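Local coordinates for protein Lpg2148(MvcA) (Legionella pneumophila subsp. pneumophila str. Philadelphia 1, PDB 6K11) that is a Legionella effector, probably a deamidase-like enzyme that regulates the host ubiquitin-conjugating enzyme UBE2N by reversing its ubiquitination, at residues F91-L99 with R326-I334; P131-K139 with F183-L194. One frame throughout, in Å; residues are numbered along the deposited sequence.

Contact 1: F91-L99 with R326-I334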
loop_
_atom_site.group_PDB
_atom_site.type_symbol
_atom_site.label_atom_id
_atom_site.label_comp_id
_atom_site.label_asym_id
_atom_site.label_seq_id
_atom_site.Cartn_x
_atom_site.Cartn_y
_atom_site.Cartn_z
ATOM N N PHE A 91 -13.742 -11.687 1.093
ATOM C CA PHE A 91 -13.148 -10.948 -0.021
ATOM C C PHE A 91 -11.636 -10.864 0.128
ATOM O O PHE A 91 -10.894 -11.019 -0.851
ATOM C CB PHE A 91 -13.772 -9.548 -0.092
ATOM C CG PHE A 91 -13.604 -8.854 -1.430
ATOM C CD1 PHE A 91 -13.819 -9.530 -2.623
ATOM C CD2 PHE A 91 -13.262 -7.511 -1.481
ATOM C CE1 PHE A 91 -13.669 -8.888 -3.846
ATOM C CE2 PHE A 91 -13.122 -6.854 -2.702
ATOM C CZ PHE A 91 -13.322 -7.548 -3.888
ATOM N N HIS A 92 -11.159 -10.654 1.359
ATOM C CA HIS A 92 -9.727 -10.507 1.601
ATOM C C HIS A 92 -8.958 -11.773 1.249
ATOM O O HIS A 92 -7.798 -11.696 0.827
ATOM C CB HIS A 92 -9.498 -10.115 3.064
ATOM C CG HIS A 92 -8.089 -10.301 3.543
ATOM N ND1 HIS A 92 -7.117 -9.333 3.393
ATOM C CD2 HIS A 92 -7.499 -11.328 4.205
ATOM C CE1 HIS A 92 -5.984 -9.763 3.924
ATOM N NE2 HIS A 92 -6.189 -10.969 4.424
ATOM N N PHE A 93 -9.574 -12.945 1.406
ATOM C CA PHE A 93 -8.889 -14.188 1.077
ATOM C C PHE A 93 -9.118 -14.640 -0.361
ATOM O O PHE A 93 -8.498 -15.621 -0.784
ATOM C CB PHE A 93 -9.305 -15.299 2.049
ATOM C CG PHE A 93 -8.696 -15.151 3.414
ATOM C CD1 PHE A 93 -7.326 -15.265 3.588
ATOM C CD2 PHE A 93 -9.484 -14.870 4.515
ATOM C CE1 PHE A 93 -6.756 -15.111 4.835
ATOM C CE2 PHE A 93 -8.918 -14.714 5.770
ATOM C CZ PHE A 93 -7.558 -14.835 5.931
ATOM N N THR A 94 -9.974 -13.961 -1.122
ATOM C CA THR A 94 -10.097 -14.275 -2.537
ATOM C C THR A 94 -8.807 -13.886 -3.243
ATOM O O THR A 94 -8.173 -12.889 -2.895
ATOM C CB THR A 94 -11.290 -13.548 -3.165
ATOM O OG1 THR A 94 -12.496 -13.909 -2.478
ATOM C CG2 THR A 94 -11.452 -13.934 -4.636
ATOM N N LYS A 95 -8.410 -14.686 -4.229
ATOM C CA LYS A 95 -7.177 -14.406 -4.950
ATOM C C LYS A 95 -7.341 -13.209 -5.888
ATOM O O LYS A 95 -8.424 -12.937 -6.413
ATOM C CB LYS A 95 -6.715 -15.635 -5.740
ATOM C CG LYS A 95 -7.779 -16.237 -6.634
ATOM C CD LYS A 95 -7.762 -15.687 -8.063
ATOM C CE LYS A 95 -8.612 -16.583 -8.983
ATOM N NZ LYS A 95 -9.246 -15.834 -10.078
ATOM N N TYR A 96 -6.240 -12.498 -6.093
ATOM C CA TYR A 96 -6.174 -11.477 -7.128
ATOM C C TYR A 96 -5.911 -12.120 -8.489
ATOM O O TYR A 96 -5.208 -13.129 -8.595
ATOM C CB TYR A 96 -5.067 -10.466 -6.821
ATOM C CG TYR A 96 -5.396 -9.432 -5.752
ATOM C CD1 TYR A 96 -6.132 -8.287 -6.066
ATOM C CD2 TYR A 96 -4.944 -9.584 -4.437
ATOM C CE1 TYR A 96 -6.424 -7.324 -5.104
ATOM C CE2 TYR A 96 -5.234 -8.625 -3.459
ATOM C CZ TYR A 96 -5.972 -7.492 -3.808
ATOM O OH TYR A 96 -6.273 -6.533 -2.863
ATOM N N GLU A 97 -6.487 -11.528 -9.534
ATOM C CA GLU A 97 -6.187 -11.883 -10.917
ATOM C C GLU A 97 -5.347 -10.800 -11.588
ATOM O O GLU A 97 -5.599 -9.602 -11.430
ATOM C CB GLU A 97 -7.469 -12.134 -11.714
ATOM C CG GLU A 97 -7.993 -13.534 -11.507
ATOM C CD GLU A 97 -9.324 -13.740 -12.183
ATOM O OE1 GLU A 97 -10.334 -13.598 -11.444
ATOM O OE2 GLU A 97 -9.371 -14.039 -13.408
ATOM N N ALA A 98 -4.335 -11.221 -12.331
ATOM C CA ALA A 98 -3.578 -10.254 -13.111
ATOM C C ALA A 98 -4.462 -9.660 -14.202
ATOM O O ALA A 98 -5.233 -10.369 -14.854
ATOM C CB ALA A 98 -2.330 -10.913 -13.708
ATOM N N LEU A 99 -4.380 -8.337 -14.369
ATOM C CA LEU A 99 -5.043 -7.687 -15.490
ATOM C C LEU A 99 -4.384 -8.139 -16.788
ATOM O O LEU A 99 -3.157 -8.088 -16.919
ATOM C CB LEU A 99 -4.972 -6.159 -15.348
ATOM C CG LEU A 99 -5.774 -5.321 -16.355
ATOM C CD1 LEU A 99 -7.272 -5.566 -16.201
ATOM C CD2 LEU A 99 -5.453 -3.823 -16.221
ATOM N N ARG A 326 2.762 -3.911 -12.213
ATOM C CA ARG A 326 1.717 -4.817 -12.654
ATOM C C ARG A 326 0.451 -4.521 -11.870
ATOM O O ARG A 326 0.505 -4.069 -10.723
ATOM C CB ARG A 326 2.110 -6.290 -12.480
ATOM C CG ARG A 326 2.278 -6.722 -11.057
ATOM C CD ARG A 326 2.404 -8.232 -10.980
ATOM N NE ARG A 326 2.468 -8.687 -9.599
ATOM C CZ ARG A 326 3.042 -9.819 -9.213
ATOM N NH1 ARG A 326 3.596 -10.626 -10.111
ATOM N NH2 ARG A 326 3.051 -10.142 -7.930
ATOM N N VAL A 327 -0.686 -4.786 -12.504
ATOM C CA VAL A 327 -2.002 -4.482 -11.956
ATOM C C VAL A 327 -2.746 -5.796 -11.769
ATOM O O VAL A 327 -2.813 -6.610 -12.698
ATOM C CB VAL A 327 -2.796 -3.542 -12.881
ATOM C CG1 VAL A 327 -4.100 -3.113 -12.222
ATOM C CG2 VAL A 327 -1.952 -2.328 -13.288
ATOM N N LYS A 328 -3.305 -5.998 -10.578
ATOM C CA LYS A 328 -4.150 -7.148 -10.294
ATOM C C LYS A 328 -5.414 -6.654 -9.609
ATOM O O LYS A 328 -5.434 -5.574 -9.013
ATOM C CB LYS A 328 -3.437 -8.202 -9.423
ATOM C CG LYS A 328 -2.755 -7.656 -8.192
ATOM C CD LYS A 328 -1.736 -8.649 -7.576
ATOM C CE LYS A 328 -1.388 -8.209 -6.151
ATOM N NZ LYS A 328 -0.162 -8.806 -5.571
ATOM N N PHE A 329 -6.472 -7.461 -9.700
ATOM C CA PHE A 329 -7.791 -7.028 -9.272
ATOM C C PHE A 329 -8.591 -8.224 -8.780
ATOM O O PHE A 329 -8.312 -9.379 -9.116
ATOM C CB PHE A 329 -8.556 -6.340 -10.409
ATOM C CG PHE A 329 -8.985 -7.291 -11.486
ATOM C CD1 PHE A 329 -10.220 -7.930 -11.423
ATOM C CD2 PHE A 329 -8.141 -7.580 -12.547
ATOM C CE1 PHE A 329 -10.613 -8.826 -12.402
ATOM C CE2 PHE A 329 -8.527 -8.475 -13.537
ATOM C CZ PHE A 329 -9.766 -9.105 -13.459
ATOM N N LYS A 330 -9.608 -7.916 -7.988
ATOM C CA LYS A 330 -10.605 -8.884 -7.572
ATOM C C LYS A 330 -11.927 -8.139 -7.463
ATOM O O LYS A 330 -11.953 -6.932 -7.191
ATOM C CB LYS A 330 -10.218 -9.552 -6.255
ATOM C CG LYS A 330 -10.100 -8.595 -5.091
ATOM C CD LYS A 330 -10.026 -9.383 -3.794
ATOM C CE LYS A 330 -8.812 -9.062 -2.984
ATOM N NZ LYS A 330 -8.424 -10.183 -2.076
ATOM N N ILE A 331 -13.025 -8.850 -7.701
ATOM C CA ILE A 331 -14.308 -8.193 -7.885
ATOM C C ILE A 331 -15.394 -8.967 -7.151
ATOM O O ILE A 331 -15.339 -10.193 -7.029
ATOM C CB ILE A 331 -14.619 -8.037 -9.397
ATOM C CG1 ILE A 331 -15.927 -7.281 -9.610
ATOM C CG2 ILE A 331 -14.612 -9.400 -10.093
ATOM C CD1 ILE A 331 -16.182 -6.873 -11.049
ATOM N N THR A 332 -16.385 -8.234 -6.644
ATOM C CA THR A 332 -17.513 -8.847 -5.964
ATOM C C THR A 332 -18.746 -7.983 -6.164
ATOM O O THR A 332 -18.659 -6.790 -6.483
ATOM C CB THR A 332 -17.235 -9.043 -4.465
ATOM O OG1 THR A 332 -18.393 -9.605 -3.842
ATOM C CG2 THR A 332 -16.916 -7.693 -3.798
ATOM N N GLU A 333 -19.904 -8.600 -5.996
ATOM C CA GLU A 333 -21.119 -7.806 -5.977
ATOM C C GLU A 333 -21.351 -7.255 -4.578
ATOM O O GLU A 333 -20.834 -7.774 -3.584
ATOM C CB GLU A 333 -22.319 -8.618 -6.452
ATOM C CG GLU A 333 -22.006 -9.390 -7.716
ATOM C CD GLU A 333 -22.978 -10.506 -7.995
ATOM O OE1 GLU A 333 -22.529 -11.674 -8.124
ATOM O OE2 GLU A 333 -24.179 -10.202 -8.124
ATOM N N ILE A 334 -22.125 -6.176 -4.523
ATOM C CA ILE A 334 -22.431 -5.442 -3.301
ATOM C C ILE A 334 -23.936 -5.511 -3.086
ATOM O O ILE A 334 -24.709 -5.390 -4.042
ATOM C CB ILE A 334 -21.956 -3.970 -3.415
ATOM C CG1 ILE A 334 -20.474 -3.798 -3.035
ATOM C CG2 ILE A 334 -22.859 -2.998 -2.658
ATOM C CD1 ILE A 334 -19.867 -4.926 -2.303
#
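Lys330 threads its side chain between the rings of Phe91 and Tyr96 and ends on the last turn of helix 85-93. Lys330 CB lies 3.8 Å from Lys95 O. CG then meets CZ of Phe91, and CD sits over one face of that ring, 3.8 Å from its centroid. The chain bends at chi3 (124°), which brings Lys330 CE over the Tyr96 ring, 3.3 Å from Tyr96 CZ, and turns NZ toward the helix end. There Lys330 NZ donates to Phe91 O at 2.9 Å and to Thr94 O at 2.8 Å, while also lying over the Tyr96 face as a cation-pi partner. Phe91 O also accepts from Thr94 N, so this carbonyl serves two donors where the helix gives way to the loop.

The loop leads into strand 97-98, an edge strand of the antiparallel five-stranded sheet, whose neighbour is strand 325-333. Glu97 and Phe329 form a hydrogen-bonded pair, with Glu97 N to Phe329 O nearly straight at 176°; Leu99 N donates to Val327 O. Thr332 CG2 covers the Phe91 face opposite Lys330, 3.7 Å from the centroid, and Cys79 and Leu83 of helix 71-83 also touch this ring. Across the Tyr96 ring from Lys330 lies CE of Lys328, whose NZ salt-bridges Asp127. On the face that carries Glu97 and Phe329, Glu97 CB rests over the Phe329 ring; Leu99, just past the strand, brings CD1 to 4.1 Å from Phe329 CE2.

Contact 2: P131-K139 with F183-L194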
loop_
_atom_site.group_PDB
_atom_site.type_symbol
_atom_site.label_atom_id
_atom_site.label_comp_id
_atom_site.label_asym_id
_atom_site.label_seq_id
_atom_site.Cartn_x
_atom_site.Cartn_y
_atom_site.Cartn_z
ATOM N N PRO A 131 13.861 -6.139 -7.575
ATOM C CA PRO A 131 14.883 -7.175 -7.250
ATOM C C PRO A 131 16.072 -6.555 -6.532
ATOM O O PRO A 131 16.259 -5.327 -6.582
ATOM C CB PRO A 131 15.285 -7.723 -8.628
ATOM C CG PRO A 131 15.024 -6.569 -9.577
ATOM C CD PRO A 131 13.816 -5.842 -9.022
ATOM N N PRO A 132 16.895 -7.361 -5.847
ATOM C CA PRO A 132 18.099 -6.808 -5.215
ATOM C C PRO A 132 19.053 -6.273 -6.268
ATOM O O PRO A 132 19.085 -6.743 -7.403
ATOM C CB PRO A 132 18.704 -8.007 -4.474
ATOM C CG PRO A 132 18.229 -9.199 -5.263
ATOM C CD PRO A 132 16.824 -8.830 -5.704
ATOM N N ILE A 133 19.827 -5.258 -5.888
ATOM C CA ILE A 133 20.757 -4.629 -6.816
ATOM C C ILE A 133 22.176 -4.578 -6.281
ATOM O O ILE A 133 23.074 -4.119 -6.992
ATOM C CB ILE A 133 20.306 -3.207 -7.216
ATOM C CG1 ILE A 133 20.160 -2.316 -5.984
ATOM C CG2 ILE A 133 19.014 -3.243 -8.040
ATOM C CD1 ILE A 133 20.315 -0.802 -6.287
ATOM N N VAL A 134 22.415 -4.997 -5.036
ATOM C CA VAL A 134 23.781 -5.012 -4.528
ATOM C C VAL A 134 24.098 -6.350 -3.873
ATOM O O VAL A 134 23.222 -7.069 -3.375
ATOM C CB VAL A 134 24.095 -3.857 -3.542
ATOM C CG1 VAL A 134 23.870 -2.468 -4.193
ATOM C CG2 VAL A 134 23.325 -4.001 -2.255
ATOM N N LEU A 135 25.389 -6.668 -3.884
ATOM C CA LEU A 135 25.983 -7.770 -3.149
ATOM C C LEU A 135 26.777 -7.178 -1.992
ATOM O O LEU A 135 27.466 -6.164 -2.164
ATOM C CB LEU A 135 26.901 -8.593 -4.068
ATOM C CG LEU A 135 27.978 -9.445 -3.408
ATOM C CD1 LEU A 135 27.334 -10.608 -2.660
ATOM C CD2 LEU A 135 28.976 -9.948 -4.445
ATOM N N VAL A 136 26.664 -7.780 -0.811
ATOM C CA VAL A 136 27.398 -7.327 0.370
ATOM C C VAL A 136 28.289 -8.461 0.845
ATOM O O VAL A 136 27.798 -9.545 1.185
ATOM C CB VAL A 136 26.466 -6.874 1.506
ATOM C CG1 VAL A 136 27.282 -6.514 2.748
ATOM C CG2 VAL A 136 25.568 -5.698 1.062
ATOM N N LYS A 137 29.593 -8.205 0.893
ATOM C CA LYS A 137 30.549 -9.141 1.463
ATOM C C LYS A 137 30.714 -8.823 2.945
ATOM O O LYS A 137 31.023 -7.682 3.306
ATOM C CB LYS A 137 31.886 -9.044 0.734
ATOM C CG LYS A 137 32.898 -10.036 1.183
ATOM C CD LYS A 137 34.159 -9.883 0.355
ATOM C CE LYS A 137 35.386 -10.238 1.167
ATOM N NZ LYS A 137 36.615 -10.128 0.334
ATOM N N THR A 138 30.491 -9.817 3.798
ATOM C CA THR A 138 30.578 -9.607 5.236
ATOM C C THR A 138 31.110 -10.853 5.926
ATOM O O THR A 138 30.760 -11.982 5.565
ATOM C CB THR A 138 29.219 -9.230 5.842
ATOM O OG1 THR A 138 29.325 -9.214 7.276
ATOM C CG2 THR A 138 28.138 -10.220 5.411
ATOM N N LYS A 139 31.964 -10.635 6.920
ATOM C CA LYS A 139 32.421 -11.725 7.763
ATOM C C LYS A 139 31.248 -12.318 8.532
ATOM O O LYS A 139 30.284 -11.625 8.874
ATOM C CB LYS A 139 33.490 -11.229 8.739
ATOM C CG LYS A 139 34.845 -10.942 8.085
ATOM C CD LYS A 139 35.954 -10.806 9.128
ATOM C CE LYS A 139 37.338 -10.689 8.479
ATOM N NZ LYS A 139 37.591 -11.721 7.423
ATOM N N PHE A 183 34.446 -15.595 -1.605
ATOM C CA PHE A 183 34.683 -14.545 -0.618
ATOM C C PHE A 183 36.070 -13.940 -0.794
ATOM O O PHE A 183 36.230 -12.711 -0.839
ATOM C CB PHE A 183 34.505 -15.127 0.784
ATOM C CG PHE A 183 34.695 -14.143 1.910
ATOM C CD1 PHE A 183 35.950 -13.928 2.460
ATOM C CD2 PHE A 183 33.612 -13.471 2.453
ATOM C CE1 PHE A 183 36.126 -13.049 3.511
ATOM C CE2 PHE A 183 33.780 -12.591 3.508
ATOM C CZ PHE A 183 35.043 -12.383 4.039
ATOM N N ASN A 184 37.082 -14.790 -0.926
ATOM C CA ASN A 184 38.456 -14.322 -1.064
ATOM C C ASN A 184 38.800 -13.875 -2.484
ATOM O O ASN A 184 39.869 -13.298 -2.691
ATOM C CB ASN A 184 39.407 -15.424 -0.586
ATOM C CG ASN A 184 39.333 -15.629 0.913
ATOM O OD1 ASN A 184 38.994 -16.712 1.387
ATOM N ND2 ASN A 184 39.626 -14.574 1.673
ATOM N N ALA A 185 37.929 -14.109 -3.464
ATOM C CA ALA A 185 38.151 -13.611 -4.817
ATOM C C ALA A 185 37.614 -12.201 -5.023
ATOM O O ALA A 185 37.900 -11.579 -6.057
ATOM C CB ALA A 185 37.506 -14.547 -5.847
ATOM N N ILE A 186 36.841 -11.682 -4.074
ATOM C CA ILE A 186 36.241 -10.363 -4.186
ATOM C C ILE A 186 36.989 -9.416 -3.257
ATOM O O ILE A 186 37.468 -9.827 -2.193
ATOM C CB ILE A 186 34.731 -10.442 -3.881
ATOM C CG1 ILE A 186 34.064 -11.278 -4.980
ATOM C CG2 ILE A 186 34.100 -9.052 -3.791
ATOM C CD1 ILE A 186 32.594 -11.585 -4.789
ATOM N N GLY A 187 37.138 -8.162 -3.691
ATOM C CA GLY A 187 37.867 -7.152 -2.943
ATOM C C GLY A 187 37.229 -6.717 -1.636
ATOM O O GLY A 187 36.495 -7.486 -0.996
ATOM N N ASP A 188 37.488 -5.468 -1.234
ATOM C CA ASP A 188 37.105 -4.978 0.085
ATOM C C ASP A 188 36.177 -3.774 0.039
ATOM O O ASP A 188 36.023 -3.096 1.059
ATOM C CB ASP A 188 38.346 -4.618 0.910
ATOM C CG ASP A 188 39.399 -5.698 0.876
ATOM O OD1 ASP A 188 39.101 -6.829 1.316
ATOM O OD2 ASP A 188 40.524 -5.411 0.409
ATOM N N SER A 189 35.560 -3.481 -1.103
ATOM C CA SER A 189 34.596 -2.392 -1.140
ATOM C C SER A 189 33.381 -2.736 -0.277
ATOM O O SER A 189 33.145 -3.895 0.086
ATOM C CB SER A 189 34.168 -2.090 -2.577
ATOM O OG SER A 189 35.303 -1.859 -3.399
ATOM N N ALA A 190 32.617 -1.698 0.073
ATOM C CA ALA A 190 31.494 -1.890 0.985
ATOM C C ALA A 190 30.400 -2.739 0.349
ATOM O O ALA A 190 29.847 -3.637 0.992
ATOM C CB ALA A 190 30.934 -0.534 1.419
ATOM N N GLU A 191 30.068 -2.455 -0.905
ATOM C CA GLU A 191 29.033 -3.161 -1.638
ATOM C C GLU A 191 29.456 -3.259 -3.093
ATOM O O GLU A 191 30.294 -2.488 -3.568
ATOM C CB GLU A 191 27.682 -2.449 -1.553
ATOM C CG GLU A 191 27.257 -2.066 -0.151
ATOM C CD GLU A 191 25.798 -1.656 -0.085
ATOM O OE1 GLU A 191 25.102 -2.131 0.838
ATOM O OE2 GLU A 191 25.358 -0.867 -0.958
ATOM N N TYR A 192 28.850 -4.201 -3.805
ATOM C CA TYR A 192 29.109 -4.388 -5.223
ATOM C C TYR A 192 27.792 -4.466 -5.975
ATOM O O TYR A 192 26.833 -5.092 -5.509
ATOM C CB TYR A 192 29.943 -5.649 -5.470
ATOM C CG TYR A 192 31.329 -5.569 -4.864
ATOM C CD1 TYR A 192 31.543 -5.877 -3.524
ATOM C CD2 TYR A 192 32.421 -5.162 -5.630
ATOM C CE1 TYR A 192 32.817 -5.797 -2.959
ATOM C CE2 TYR A 192 33.696 -5.081 -5.075
ATOM C CZ TYR A 192 33.881 -5.397 -3.742
ATOM O OH TYR A 192 35.138 -5.313 -3.192
ATOM N N SER A 193 27.750 -3.817 -7.133
ATOM C CA SER A 193 26.539 -3.814 -7.938
ATOM C C SER A 193 26.334 -5.165 -8.612
ATOM O O SER A 193 27.291 -5.812 -9.048
ATOM C CB SER A 193 26.609 -2.711 -8.999
ATOM O OG SER A 193 25.401 -2.655 -9.749
ATOM N N LEU A 194 25.075 -5.593 -8.692
ATOM C CA LEU A 194 24.702 -6.791 -9.427
ATOM C C LEU A 194 24.245 -6.480 -10.846
ATOM O O LEU A 194 23.843 -7.400 -11.570
ATOM C CB LEU A 194 23.580 -7.540 -8.684
ATOM C CG LEU A 194 23.760 -7.914 -7.212
ATOM C CD1 LEU A 194 22.435 -8.426 -6.640
ATOM C CD2 LEU A 194 24.839 -8.976 -7.055
HETATM O O HOH W 1 23.624 -1.775 -8.251
HETATM O O HOH W 2 30.716 -5.735 0.165
#
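Leu135 and Tyr192 face each other as a hydrogen-bonded pair where strand 192-193 lies antiparallel along strand 134-137, at one margin of the mixed sheet of the MvcA insertion domain. Backbone bonds set the register: Leu135 N donates to Tyr192 O at 2.7 Å, Tyr192 N returns a bond to Leu135 O, and Leu194 N reaches Ile133 O from above its carbonyl plane, 50° out of it. A water links Ile133 O with Ser193 OG, and a second is bound by Lys137 N close to where the strands part.

Apolar contacts gather around Leu135. Its CB meets Leu194 CD2 at 3.6 Å, and its CD2 meets Ile186 CD1 tip to tip. Ile186 CG2 in turn lies over one face of the Tyr192 ring, and helix 206-220 backs both residues through Ala210 and Ile211. On the other side of the sheet, the Glu191 carboxylate rests on the methyls of Val134 and Val136, with OE1 paired to Lys152 of the adjacent strand.

The charged contact belongs to Lys137. CG anti to the backbone N (chi1 -176°) starts a long arm that crosses the Phe183 ring at about a right angle, with CE over its centre, 3.6 Å from the centroid. Asp188 OD1 is near the ammonium group but too far for a salt bridge. Also over the Phe183 face, and gathering carbonyls at the end of helix 176-185 and in the turn beyond, Lys137 NZ donates to Phe183 O at 2.9 Å, Ile186 O at 2.7 Å and Gly187 O at 3.0 Å.

In the fold
From the N terminus, the chain passes through helix 71-83; the end of helix 85-93 and strand 97-98 then form the first half of contact 1. Strand 120-129 follows. Contact 2, within the insertion domain, closes a loop of 43 residues holding strands 152-155, 160-163 and 169-171 and most of helix 176-185. The chain returns through helix 206-220 to strand 228-238, and strand 325-333 finally completes contact 1. Contact 2 therefore lies wholly within the long excursion that contact 1 closes, without crossing. Contact 1 ties its helix end and edge strand to the antiparallel sheet; contact 2 joins strand 134-137 to strand 192-193 and the end of helix 176-185. The centres of contact 1 and contact 2 lie about 39 Å apart, and the two do not touch.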